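Local coordinates for ParM protein (Staphylococcus aureus, PDB 3JS6), which probably assembles into actin-like filaments that drive the segregation of plasmid DNA, at residues Ser52-Asn57 with Val96-Gly101; Lys78-Thr83 with Ile89-Asp94; Leu103-Pro108 with Glu144-Ala149; Thr118-Asn123 with Ala131-Leu136. All coordinates share one frame; numbering follows the deposited sequence.

Interaction 1 of 4, residues Ser52-Asn57 with Val96-Gly101; sequences SEFIIN and VECSIG
Phe54 and Cys98 both turn their side chains back beside the backbone N: in Phe54 CG lies opposite the carbonyl carbon (chi1 -58°), and in Cys98 SG does the same (chi1 -63°). The first torsion swings the phenyl ring out from strand 52-56 toward the helix; the second lays the sulfur over that ring. Cys98 CB stands 3.9 Å from the centroid of the Phe54 ring and almost exactly on its normal, a CH-pi contact over the face. SG is displaced toward the root of the ring, 3.7 Å from Phe54 CG, which makes a sulfur-aromatic contact on the same face. The far end of the ring meets the helix backbone instead, and Phe54 CE2 comes within 3.2 Å of Cys98 O. Near the plane of the ring, at its edge, lies Gly101 C, 4.1 Å from Phe54 CE2; with no side chain at Gly101, the ring can approach the backbone closely. One strand repeat further on, Ile56 CD1 rests on Glu97 CB at 4.1 Å. The Glu97 chain bends at chi2, and its OE1 comes within 4.1 Å of Ile56 CG2, while OE2 is salt-bridged to Arg141. Strand 52-56 and this part of helix 90-104 run at 113° to each other. Strand 64-66, through Leu64 and Phe66, also touches Cys98; on the other edge of strand 52-56, strand 141-145 packs Ile145 on Phe54 and Ile143 on Ile56, while strand 4-11 lies against the helix at Ile100.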
loop_
_atom_site.group_PDB
_atom_site.type_symbol
_atom_site.label_atom_id
_atom_site.label_comp_id
_atom_site.label_asym_id
_atom_site.label_seq_id
_atom_site.Cartn_x
_atom_site.Cartn_y
_atom_site.Cartn_z
ATOM N N SER A 52 11.680 -11.869 -10.290
ATOM C CA SER A 52 12.091 -11.504 -11.641
ATOM C C SER A 52 13.387 -10.707 -11.692
ATOM O O SER A 52 13.848 -10.173 -10.687
ATOM C CB SER A 52 10.982 -10.695 -12.328
ATOM O OG SER A 52 9.818 -11.471 -12.496
ATOM N N GLU A 53 13.969 -10.647 -12.881
ATOM C CA GLU A 53 15.208 -9.916 -13.111
ATOM C C GLU A 53 14.872 -8.680 -13.898
ATOM O O GLU A 53 14.116 -8.758 -14.875
ATOM C CB GLU A 53 16.203 -10.764 -13.903
ATOM C CG GLU A 53 16.567 -12.062 -13.225
ATOM C CD GLU A 53 17.607 -12.847 -14.009
ATOM O OE1 GLU A 53 17.667 -12.698 -15.254
ATOM O OE2 GLU A 53 18.358 -13.619 -13.379
ATOM N N PHE A 54 15.429 -7.545 -13.472
ATOM C CA PHE A 54 15.174 -6.264 -14.123
ATOM C C PHE A 54 16.448 -5.554 -14.578
ATOM O O PHE A 54 17.380 -5.361 -13.783
ATOM C CB PHE A 54 14.426 -5.319 -13.169
ATOM C CG PHE A 54 13.117 -5.860 -12.681
ATOM C CD1 PHE A 54 13.066 -6.850 -11.700
ATOM C CD2 PHE A 54 11.926 -5.404 -13.232
ATOM C CE1 PHE A 54 11.836 -7.370 -11.286
ATOM C CE2 PHE A 54 10.703 -5.923 -12.821
ATOM C CZ PHE A 54 10.662 -6.905 -11.848
ATOM N N ILE A 55 16.479 -5.176 -15.856
ATOM C CA ILE A 55 17.604 -4.406 -16.406
ATOM C C ILE A 55 16.986 -3.092 -16.857
ATOM O O ILE A 55 16.073 -3.073 -17.706
ATOM C CB ILE A 55 18.270 -5.114 -17.588
ATOM C CG1 ILE A 55 18.985 -6.372 -17.089
ATOM C CG2 ILE A 55 19.286 -4.183 -18.248
ATOM C CD1 ILE A 55 19.590 -7.201 -18.215
ATOM N N ILE A 56 17.480 -1.995 -16.291
ATOM C CA ILE A 56 16.923 -0.664 -16.573
ATOM C C ILE A 56 17.793 0.160 -17.534
ATOM O O ILE A 56 18.985 0.360 -17.282
ATOM C CB ILE A 56 16.789 0.171 -15.262
ATOM C CG1 ILE A 56 16.172 -0.666 -14.129
ATOM C CG2 ILE A 56 15.995 1.446 -15.548
ATOM C CD1 ILE A 56 14.892 -1.366 -14.498
ATOM N N ASN A 57 17.177 0.651 -18.608
ATOM C CA ASN A 57 17.852 1.465 -19.642
ATOM C C ASN A 57 19.160 0.888 -20.176
ATOM O O ASN A 57 20.137 1.614 -20.403
ATOM C CB ASN A 57 18.090 2.897 -19.141
ATOM C CG ASN A 57 16.798 3.675 -18.997
ATOM O OD1 ASN A 57 15.875 3.525 -19.810
ATOM N ND2 ASN A 57 16.715 4.496 -17.966
ATOM N N VAL A 96 10.967 1.513 -7.266
ATOM C CA VAL A 96 9.958 2.130 -8.136
ATOM C C VAL A 96 10.087 1.590 -9.572
ATOM O O VAL A 96 9.084 1.202 -10.188
ATOM C CB VAL A 96 10.088 3.673 -8.122
ATOM C CG1 VAL A 96 9.173 4.293 -9.200
ATOM C CG2 VAL A 96 9.691 4.208 -6.755
ATOM N N GLU A 97 11.308 1.554 -10.112
ATOM C CA GLU A 97 11.500 1.025 -11.469
ATOM C C GLU A 97 11.053 -0.451 -11.603
ATOM O O GLU A 97 10.405 -0.810 -12.589
ATOM C CB GLU A 97 12.968 1.128 -11.921
ATOM C CG GLU A 97 13.513 2.548 -12.033
ATOM C CD GLU A 97 12.698 3.405 -12.966
ATOM O OE1 GLU A 97 12.447 2.952 -14.096
ATOM O OE2 GLU A 97 12.306 4.520 -12.566
ATOM N N CYS A 98 11.420 -1.316 -10.649
ATOM C CA CYS A 98 11.001 -2.733 -10.724
ATOM C C CYS A 98 9.477 -2.914 -10.609
ATOM O O CYS A 98 8.904 -3.817 -11.223
ATOM C CB CYS A 98 11.687 -3.562 -9.626
ATOM S SG CYS A 98 13.483 -3.598 -9.835
ATOM N N SER A 99 8.843 -2.074 -9.800
ATOM C CA SER A 99 7.397 -2.121 -9.584
ATOM C C SER A 99 6.712 -1.687 -10.883
ATOM O O SER A 99 5.752 -2.303 -11.351
ATOM C CB SER A 99 7.012 -1.183 -8.431
ATOM O OG SER A 99 7.560 -1.654 -7.208
ATOM N N ILE A 100 7.217 -0.624 -11.478
ATOM C CA ILE A 100 6.650 -0.178 -12.740
ATOM C C ILE A 100 6.885 -1.285 -13.769
ATOM O O ILE A 100 5.989 -1.642 -14.538
ATOM C CB ILE A 100 7.301 1.147 -13.191
ATOM C CG1 ILE A 100 6.730 2.291 -12.330
ATOM C CG2 ILE A 100 7.073 1.356 -14.693
ATOM C CD1 ILE A 100 7.373 3.653 -12.559
ATOM N N GLY A 101 8.086 -1.859 -13.762
ATOM C CA GLY A 101 8.396 -2.921 -14.702
ATOM C C GLY A 101 7.495 -4.145 -14.589
ATOM O O GLY A 101 7.102 -4.729 -15.609
#

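Interaction 2 of 4, residues Lys78-Thr83 with Ile89-Asp94; sequences KDTAST and IKSFKD
Ile89 meets Ala81 from the start of its side chain. Its CB sits 3.6 Å from Ala81 CB, and both branches stay close: CG2, anti to the backbone N, is also 3.6 Å from the Ala81 methyl, and CG1, beside that N, is 3.8 Å away. The tip, CD1, runs on past Ala81, 5.1 Å from its CB, so the single methyl of Ala81 lies against the root and fork of the isoleucine, just where helix 90-104 begins. At the N-cap position Ile89 has no polar side-chain atom to offer; its carbonyl accepts the N-H of Lys93. Two residues past the N-cap, Ser91 turns its hydroxyl toward the chain at Thr80 and Ala81. Ala81 N gives it a weak hydrogen bond, 3.2 Å to Ser91 OG and bent to 138°, with OG itself doubtfully placed. Thr80 CG2 packs nearby, 3.5 Å from Ser91 O, while its OG1 bonds to Ser29 O of strand 23-33. Phe92 CD2 lies 4.1 Å from Ala81 O, and its ring meets Phe11 edge-to-face and also Tyr87. What holds is van der Waals contact of the Ala81 methyl with Ile89; the one weak, doubtful N-H to hydroxyl bond can add little direction.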
loop_
_atom_site.group_PDB
_atom_site.type_symbol
_atom_site.label_atom_id
_atom_site.label_comp_id
_atom_site.label_asym_id
_atom_site.label_seq_id
_atom_site.Cartn_x
_atom_site.Cartn_y
_atom_site.Cartn_z
ATOM N N LYS A 78 17.704 -6.799 0.456
ATOM C CA LYS A 78 17.785 -5.779 1.496
ATOM C C LYS A 78 16.499 -4.948 1.510
ATOM O O LYS A 78 15.881 -4.764 0.467
ATOM C CB LYS A 78 18.998 -4.897 1.230
ATOM C CG LYS A 78 19.071 -3.707 2.154
ATOM C CD LYS A 78 20.177 -2.744 1.747
ATOM C CE LYS A 78 21.561 -3.347 1.940
ATOM N NZ LYS A 78 22.636 -2.350 1.674
ATOM N N ASP A 79 16.087 -4.466 2.668
ATOM C CA ASP A 79 14.881 -3.638 2.741
ATOM C C ASP A 79 15.181 -2.306 2.053
ATOM O O ASP A 79 16.292 -1.820 2.126
ATOM C CB ASP A 79 14.492 -3.391 4.207
ATOM C CG ASP A 79 13.914 -4.632 4.879
ATOM O OD1 ASP A 79 13.930 -4.703 6.119
ATOM O OD2 ASP A 79 13.432 -5.534 4.169
ATOM N N THR A 80 14.201 -1.722 1.370
ATOM C CA THR A 80 14.420 -0.438 0.701
ATOM C C THR A 80 14.204 0.730 1.662
ATOM O O THR A 80 13.474 0.612 2.636
ATOM C CB THR A 80 13.453 -0.236 -0.492
ATOM O OG1 THR A 80 12.111 -0.383 -0.029
ATOM C CG2 THR A 80 13.726 -1.293 -1.604
ATOM N N ALA A 81 14.836 1.859 1.365
ATOM C CA ALA A 81 14.712 3.059 2.180
ATOM C C ALA A 81 13.250 3.385 2.380
ATOM O O ALA A 81 12.435 3.266 1.453
ATOM C CB ALA A 81 15.407 4.216 1.506
ATOM N N SER A 82 12.918 3.799 3.596
ATOM C CA SER A 82 11.542 4.136 3.928
ATOM C C SER A 82 11.420 5.486 4.651
ATOM O O SER A 82 10.323 5.895 5.044
ATOM C CB SER A 82 10.927 3.006 4.768
ATOM O OG SER A 82 11.761 2.677 5.867
ATOM N N THR A 83 12.545 6.180 4.815
ATOM C CA THR A 83 12.531 7.484 5.471
ATOM C C THR A 83 11.812 8.487 4.587
ATOM O O THR A 83 11.561 8.218 3.412
ATOM C CB THR A 83 13.958 8.018 5.743
ATOM O OG1 THR A 83 14.793 7.779 4.601
ATOM C CG2 THR A 83 14.553 7.340 6.971
ATOM N N ILE A 89 16.888 8.126 -2.261
ATOM C CA ILE A 89 17.741 6.971 -1.987
ATOM C C ILE A 89 17.635 5.934 -3.094
ATOM O O ILE A 89 16.540 5.564 -3.500
ATOM C CB ILE A 89 17.384 6.298 -0.628
ATOM C CG1 ILE A 89 17.432 7.326 0.510
ATOM C CG2 ILE A 89 18.358 5.162 -0.336
ATOM C CD1 ILE A 89 18.755 8.004 0.660
ATOM N N LYS A 90 18.790 5.466 -3.557
ATOM C CA LYS A 90 18.904 4.460 -4.620
ATOM C C LYS A 90 17.944 3.292 -4.443
ATOM O O LYS A 90 17.264 2.892 -5.381
ATOM C CB LYS A 90 20.338 3.939 -4.661
ATOM C CG LYS A 90 20.523 2.631 -5.378
ATOM C CD LYS A 90 20.798 2.836 -6.836
ATOM C CE LYS A 90 21.277 1.535 -7.445
ATOM N NZ LYS A 90 22.511 1.076 -6.796
ATOM N N SER A 91 17.926 2.743 -3.236
ATOM C CA SER A 91 17.065 1.637 -2.823
ATOM C C SER A 91 15.614 1.813 -3.304
ATOM O O SER A 91 15.008 0.936 -3.947
ATOM C CB SER A 91 17.050 1.594 -1.283
ATOM O OG SER A 91 16.579 0.365 -0.814
ATOM N N PHE A 92 15.045 2.951 -2.943
ATOM C CA PHE A 92 13.663 3.240 -3.286
ATOM C C PHE A 92 13.507 3.523 -4.764
ATOM O O PHE A 92 12.535 3.074 -5.385
ATOM C CB PHE A 92 13.141 4.424 -2.463
ATOM C CG PHE A 92 11.699 4.767 -2.747
ATOM C CD1 PHE A 92 11.372 5.836 -3.573
ATOM C CD2 PHE A 92 10.676 4.017 -2.188
ATOM C CE1 PHE A 92 10.043 6.158 -3.833
ATOM C CE2 PHE A 92 9.341 4.336 -2.446
ATOM C CZ PHE A 92 9.030 5.411 -3.272
ATOM N N LYS A 93 14.439 4.274 -5.337
ATOM C CA LYS A 93 14.341 4.553 -6.762
ATOM C C LYS A 93 14.343 3.262 -7.569
ATOM O O LYS A 93 13.604 3.151 -8.541
ATOM C CB LYS A 93 15.475 5.473 -7.217
ATOM C CG LYS A 93 15.298 6.887 -6.676
ATOM C CD LYS A 93 16.283 7.881 -7.265
ATOM C CE LYS A 93 17.646 7.788 -6.635
ATOM N NZ LYS A 93 18.484 8.913 -7.130
ATOM N N ASP A 94 15.159 2.285 -7.169
ATOM C CA ASP A 94 15.213 1.013 -7.889
ATOM C C ASP A 94 13.896 0.246 -7.695
ATOM O O ASP A 94 13.386 -0.381 -8.630
ATOM C CB ASP A 94 16.392 0.153 -7.401
ATOM C CG ASP A 94 17.762 0.697 -7.853
ATOM O OD1 ASP A 94 18.793 0.267 -7.292
ATOM O OD2 ASP A 94 17.819 1.541 -8.777
#

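Interaction 3 of 4, residues Leu103-Pro108 with Glu144-Ala149; sequences LAREVP and EIDGIA
Arg105 lays its side chain across Ile145 before reaching Asp146, and the two halves of that path differ sharply. The inner half is close van der Waals contact, aliphatic at CG, then against the guanidinium face. Arg105 CG sits 4.1 Å from Ile145 CB, and further along Ile145 CG2 presses on one face of the guanidinium, offset toward its rim, with CG2 3.7 Å from CZ and 3.5 Å from NH2. The arginine chain can fold over the isoleucine because it starts anti to its own backbone N (chi1 -164°) and then bends at chi2 and chi3. Ile145 itself is buried, its other branch reaching toward Phe54. Asp146 and Gly147 form the tip of a two-residue beta hairpin joining strands 141-145 and 148-161: a type I' turn, closed by paired backbone bonds between Ile145 and Ile148. Arg105, for its part, lies in a type I turn, from Ala104 to Val107, at the exit of helix 90-104, so the contact joins two turns of the actin-like domain. The outer half is polar and exposed at Asp146. There Arg105 NH2 makes a salt bridge with Asp146 OD1 at 3.0 Å, nearly straight at 173°, with the acceptor at the edge of the guanidinium and in its plane. The fit is less regular on the acid: OD1 is met on its anti side, out of the carboxylate plane, and the two planar groups are turned 34° apart. Ser52 OG bonds to both Asp146 OD1 and Arg105 NH1, while Asp146 OD2 accepts the backbone N-H of Glu53.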
loop_
_atom_site.group_PDB
_atom_site.type_symbol
_atom_site.label_atom_id
_atom_site.label_comp_id
_atom_site.label_asym_id
_atom_site.label_seq_id
_atom_site.Cartn_x
_atom_site.Cartn_y
_atom_site.Cartn_z
ATOM N N LEU A 103 4.416 -4.249 -13.588
ATOM C CA LEU A 103 3.120 -3.939 -14.160
ATOM C C LEU A 103 3.229 -3.891 -15.691
ATOM O O LEU A 103 2.339 -4.401 -16.387
ATOM C CB LEU A 103 2.567 -2.627 -13.607
ATOM C CG LEU A 103 2.261 -2.600 -12.087
ATOM C CD1 LEU A 103 1.575 -1.276 -11.719
ATOM C CD2 LEU A 103 1.353 -3.777 -11.684
ATOM N N ALA A 104 4.330 -3.338 -16.208
ATOM C CA ALA A 104 4.530 -3.249 -17.659
ATOM C C ALA A 104 4.571 -4.632 -18.294
ATOM O O ALA A 104 4.070 -4.835 -19.405
ATOM C CB ALA A 104 5.840 -2.465 -17.994
ATOM N N ARG A 105 5.144 -5.595 -17.582
ATOM C CA ARG A 105 5.247 -6.939 -18.110
ATOM C C ARG A 105 3.861 -7.564 -18.330
ATOM O O ARG A 105 3.724 -8.520 -19.083
ATOM C CB ARG A 105 6.071 -7.823 -17.168
ATOM C CG ARG A 105 6.558 -9.125 -17.818
ATOM C CD ARG A 105 5.827 -10.321 -17.227
ATOM N NE ARG A 105 6.056 -10.432 -15.785
ATOM C CZ ARG A 105 7.141 -10.972 -15.238
ATOM N NH1 ARG A 105 7.262 -11.019 -13.916
ATOM N NH2 ARG A 105 8.092 -11.492 -16.009
ATOM N N GLU A 106 2.845 -7.036 -17.658
ATOM C CA GLU A 106 1.486 -7.564 -17.820
ATOM C C GLU A 106 0.802 -7.037 -19.081
ATOM O O GLU A 106 -0.327 -7.405 -19.366
ATOM C CB GLU A 106 0.636 -7.246 -16.586
ATOM C CG GLU A 106 1.108 -7.966 -15.307
ATOM C CD GLU A 106 1.205 -9.480 -15.486
ATOM O OE1 GLU A 106 0.415 -10.063 -16.267
ATOM O OE2 GLU A 106 2.061 -10.101 -14.836
ATOM N N VAL A 107 1.480 -6.174 -19.832
ATOM C CA VAL A 107 0.906 -5.631 -21.076
ATOM C C VAL A 107 1.667 -6.337 -22.187
ATOM O O VAL A 107 2.878 -6.210 -22.276
ATOM C CB VAL A 107 1.146 -4.113 -21.234
ATOM C CG1 VAL A 107 0.660 -3.672 -22.624
ATOM C CG2 VAL A 107 0.416 -3.316 -20.121
ATOM N N PRO A 108 0.959 -7.047 -23.082
ATOM C CA PRO A 108 1.568 -7.793 -24.190
ATOM C C PRO A 108 2.436 -7.007 -25.170
ATOM O O PRO A 108 3.490 -7.476 -25.560
ATOM C CB PRO A 108 0.358 -8.431 -24.893
ATOM C CG PRO A 108 -0.742 -8.387 -23.856
ATOM C CD PRO A 108 -0.510 -7.047 -23.208
ATOM N N GLU A 144 13.716 -4.212 -18.992
ATOM C CA GLU A 144 13.715 -5.572 -19.497
ATOM C C GLU A 144 13.380 -6.437 -18.279
ATOM O O GLU A 144 14.136 -6.443 -17.293
ATOM C CB GLU A 144 15.114 -5.912 -20.025
ATOM C CG GLU A 144 15.176 -7.116 -20.928
ATOM C CD GLU A 144 16.589 -7.620 -21.102
ATOM O OE1 GLU A 144 17.014 -8.512 -20.329
ATOM O OE2 GLU A 144 17.280 -7.113 -22.004
ATOM N N ILE A 145 12.254 -7.149 -18.344
ATOM C CA ILE A 145 11.823 -8.005 -17.238
ATOM C C ILE A 145 12.006 -9.439 -17.700
ATOM O O ILE A 145 11.414 -9.846 -18.711
ATOM C CB ILE A 145 10.330 -7.786 -16.863
ATOM C CG1 ILE A 145 10.068 -6.311 -16.569
ATOM C CG2 ILE A 145 9.995 -8.601 -15.592
ATOM C CD1 ILE A 145 9.625 -5.487 -17.780
ATOM N N ASP A 146 12.844 -10.183 -16.985
ATOM C CA ASP A 146 13.131 -11.567 -17.347
ATOM C C ASP A 146 13.423 -11.672 -18.854
ATOM O O ASP A 146 12.875 -12.530 -19.559
ATOM C CB ASP A 146 11.939 -12.448 -16.948
ATOM C CG ASP A 146 11.764 -12.528 -15.440
ATOM O OD1 ASP A 146 10.615 -12.678 -14.975
ATOM O OD2 ASP A 146 12.785 -12.444 -14.716
ATOM N N GLY A 147 14.279 -10.771 -19.339
ATOM C CA GLY A 147 14.660 -10.753 -20.744
ATOM C C GLY A 147 13.699 -10.109 -21.745
ATOM O O GLY A 147 14.041 -9.972 -22.907
ATOM N N ILE A 148 12.511 -9.704 -21.316
ATOM C CA ILE A 148 11.543 -9.100 -22.232
ATOM C C ILE A 148 11.555 -7.569 -22.134
ATOM O O ILE A 148 11.197 -7.007 -21.107
ATOM C CB ILE A 148 10.107 -9.606 -21.932
ATOM C CG1 ILE A 148 10.054 -11.139 -21.983
ATOM C CG2 ILE A 148 9.124 -8.995 -22.910
ATOM C CD1 ILE A 148 10.390 -11.734 -23.354
ATOM N N ALA A 149 11.948 -6.900 -23.216
ATOM C CA ALA A 149 12.029 -5.440 -23.252
ATOM C C ALA A 149 10.680 -4.742 -23.372
ATOM O O ALA A 149 9.875 -5.070 -24.242
ATOM C CB ALA A 149 12.939 -4.989 -24.424
#

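Interaction 4 of 4, residues Thr118-Asn123 with Ala131-Leu136; sequences TGMPSN and AKFEKL
Apolar contact comes first, with Phe133 of helix 128-137 directed between Thr118 and Met120, which lie two apart on strand 111-120 and point to the same side of it. The ring leaves the helix with CG anti to the backbone N (chi1 -171°), which extends it toward the strand. Thr118 approaches from the opposite direction with its methyl: CG2 is 3.8 Å from Phe133 CE1 and 4.0 Å from CZ, so it meets the outer end of the ring. Met120, a selenomethionine, runs alongside the phenylalanine in the opposing sense. Its chain is extended at chi2 and then bent at chi3 (88°), which brings the terminal methyl to the ring edge near CD1; the separation there is shorter than carbons can sit, so the exact place of that methyl is doubtful. The second kind of contact is between backbone and ring. Gly119 O lies in the plane of the Phe133 ring, at its edge, 3.6 Å from CE1, and turns a carbonyl oxygen to the rim rather than to the face. Polar bonding is left to partners beyond the pair: Thr118 OG1 reaches Leu9 O of strand 4-11, so the threonine presents its methyl to the helix and its hydroxyl to the adjoining strand. Tyr87 meets the Phe133 ring and also touches Met120. Here the short strand and helix segments run nearly antiparallel, at 153°, as the chain turns back over the sheet. Strand 111-120, helix 128-137 and strand 148-161, parallel to the first, form a beta-alpha-beta crossover, interrupted by the added strand 141-145, within the actin-like fold.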
loop_
_atom_site.group_PDB
_atom_site.type_symbol
_atom_site.label_atom_id
_atom_site.label_comp_id
_atom_site.label_asym_id
_atom_site.label_seq_id
_atom_site.Cartn_x
_atom_site.Cartn_y
_atom_site.Cartn_z
ATOM N N THR A 118 -0.785 7.069 -7.658
ATOM C CA THR A 118 -0.195 6.557 -6.444
ATOM C C THR A 118 -0.516 7.501 -5.285
ATOM O O THR A 118 -1.260 8.478 -5.447
ATOM C CB THR A 118 1.316 6.402 -6.592
ATOM O OG1 THR A 118 1.825 5.702 -5.445
ATOM C CG2 THR A 118 1.998 7.790 -6.729
ATOM N N GLY A 119 0.033 7.193 -4.122
ATOM C CA GLY A 119 -0.192 8.022 -2.957
ATOM C C GLY A 119 1.079 8.208 -2.142
ATOM O O GLY A 119 2.112 7.582 -2.417
HETATM N N MSE A 120 1.013 9.082 -1.144
HETATM C CA MSE A 120 2.150 9.323 -0.263
HETATM C C MSE A 120 1.613 9.788 1.078
HETATM O O MSE A 120 0.429 10.149 1.181
HETATM C CB MSE A 120 3.120 10.356 -0.872
HETATM C CG MSE A 120 2.510 11.626 -1.405
HETATM SE SE MSE A 120 3.863 12.840 -2.160
HETATM C CE MSE A 120 3.977 12.256 -3.967
ATOM N N PRO A 121 2.450 9.741 2.140
ATOM C CA PRO A 121 2.013 10.169 3.477
ATOM C C PRO A 121 1.344 11.533 3.406
ATOM O O PRO A 121 1.803 12.415 2.694
ATOM C CB PRO A 121 3.316 10.207 4.271
ATOM C CG PRO A 121 4.100 9.075 3.645
ATOM C CD PRO A 121 3.860 9.302 2.166
ATOM N N SER A 122 0.258 11.696 4.151
ATOM C CA SER A 122 -0.477 12.954 4.151
ATOM C C SER A 122 0.416 14.134 4.490
ATOM O O SER A 122 0.249 15.223 3.947
ATOM C CB SER A 122 -1.640 12.888 5.152
ATOM O OG SER A 122 -2.516 11.809 4.862
ATOM N N ASN A 123 1.380 13.925 5.378
ATOM C CA ASN A 123 2.252 15.021 5.778
ATOM C C ASN A 123 3.277 15.487 4.745
ATOM O O ASN A 123 3.917 16.504 4.945
ATOM C CB ASN A 123 2.961 14.684 7.104
ATOM C CG ASN A 123 3.949 13.541 6.975
ATOM O OD1 ASN A 123 4.584 13.153 7.953
ATOM N ND2 ASN A 123 4.090 13.003 5.775
ATOM N N ALA A 131 7.236 16.868 -5.238
ATOM C CA ALA A 131 7.908 17.234 -6.487
ATOM C C ALA A 131 8.934 16.180 -6.896
ATOM O O ALA A 131 9.009 15.800 -8.059
ATOM C CB ALA A 131 8.595 18.583 -6.344
ATOM N N LYS A 132 9.739 15.713 -5.950
ATOM C CA LYS A 132 10.733 14.699 -6.269
ATOM C C LYS A 132 10.114 13.333 -6.577
ATOM O O LYS A 132 10.653 12.588 -7.377
ATOM C CB LYS A 132 11.735 14.565 -5.118
ATOM C CG LYS A 132 12.668 15.774 -5.011
ATOM C CD LYS A 132 13.706 15.631 -3.892
ATOM C CE LYS A 132 13.053 15.520 -2.528
ATOM N NZ LYS A 132 14.078 15.483 -1.442
ATOM N N PHE A 133 8.991 13.000 -5.944
ATOM C CA PHE A 133 8.360 11.694 -6.200
ATOM C C PHE A 133 7.763 11.740 -7.604
ATOM O O PHE A 133 7.934 10.812 -8.393
ATOM C CB PHE A 133 7.268 11.440 -5.171
ATOM C CG PHE A 133 6.687 10.045 -5.203
ATOM C CD1 PHE A 133 5.476 9.789 -4.560
ATOM C CD2 PHE A 133 7.371 8.990 -5.786
ATOM C CE1 PHE A 133 4.950 8.502 -4.491
ATOM C CE2 PHE A 133 6.864 7.698 -5.723
ATOM C CZ PHE A 133 5.651 7.452 -5.076
ATOM N N GLU A 134 7.062 12.826 -7.920
ATOM C CA GLU A 134 6.468 12.949 -9.238
ATOM C C GLU A 134 7.569 12.945 -10.292
ATOM O O GLU A 134 7.359 12.477 -11.413
ATOM C CB GLU A 134 5.585 14.212 -9.323
ATOM C CG GLU A 134 6.124 15.354 -10.173
ATOM C CD GLU A 134 6.121 15.067 -11.675
ATOM O OE1 GLU A 134 5.044 14.736 -12.234
ATOM O OE2 GLU A 134 7.203 15.188 -12.293
ATOM N N LYS A 135 8.750 13.459 -9.955
ATOM C CA LYS A 135 9.847 13.448 -10.924
ATOM C C LYS A 135 10.385 12.018 -11.142
ATOM O O LYS A 135 10.855 11.665 -12.222
ATOM C CB LYS A 135 10.987 14.359 -10.464
ATOM C CG LYS A 135 10.928 15.757 -11.037
ATOM C CD LYS A 135 12.166 16.568 -10.649
ATOM C CE LYS A 135 13.451 15.839 -11.062
ATOM N NZ LYS A 135 14.704 16.565 -10.670
ATOM N N LEU A 136 10.330 11.194 -10.109
ATOM C CA LEU A 136 10.789 9.829 -10.265
ATOM C C LEU A 136 9.804 9.091 -11.189
ATOM O O LEU A 136 10.203 8.344 -12.069
ATOM C CB LEU A 136 10.819 9.121 -8.905
ATOM C CG LEU A 136 11.900 9.456 -7.873
ATOM C CD1 LEU A 136 11.592 8.728 -6.549
ATOM C CD2 LEU A 136 13.274 9.034 -8.407
#

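Helix 90-104 ties three of the contacts together: interaction 2 lies at its start, interaction 1 in its middle and interaction 3 at its exit. Their centres follow this order, with 14 Å between interactions 2 and 1, 9 Å between 1 and 3, and 22 Å between the outer two. Along the chain, interaction 2 is nested within the loop closed by interaction 1, and interaction 4 within that closed by interaction 3. Interaction 4, on helix 128-137, touches interaction 2 where Phe92 and Lys93 pack on Leu136. All four reach one mixed sheet, so two helices are fitted onto it within the N-terminal half of the actin-like protein.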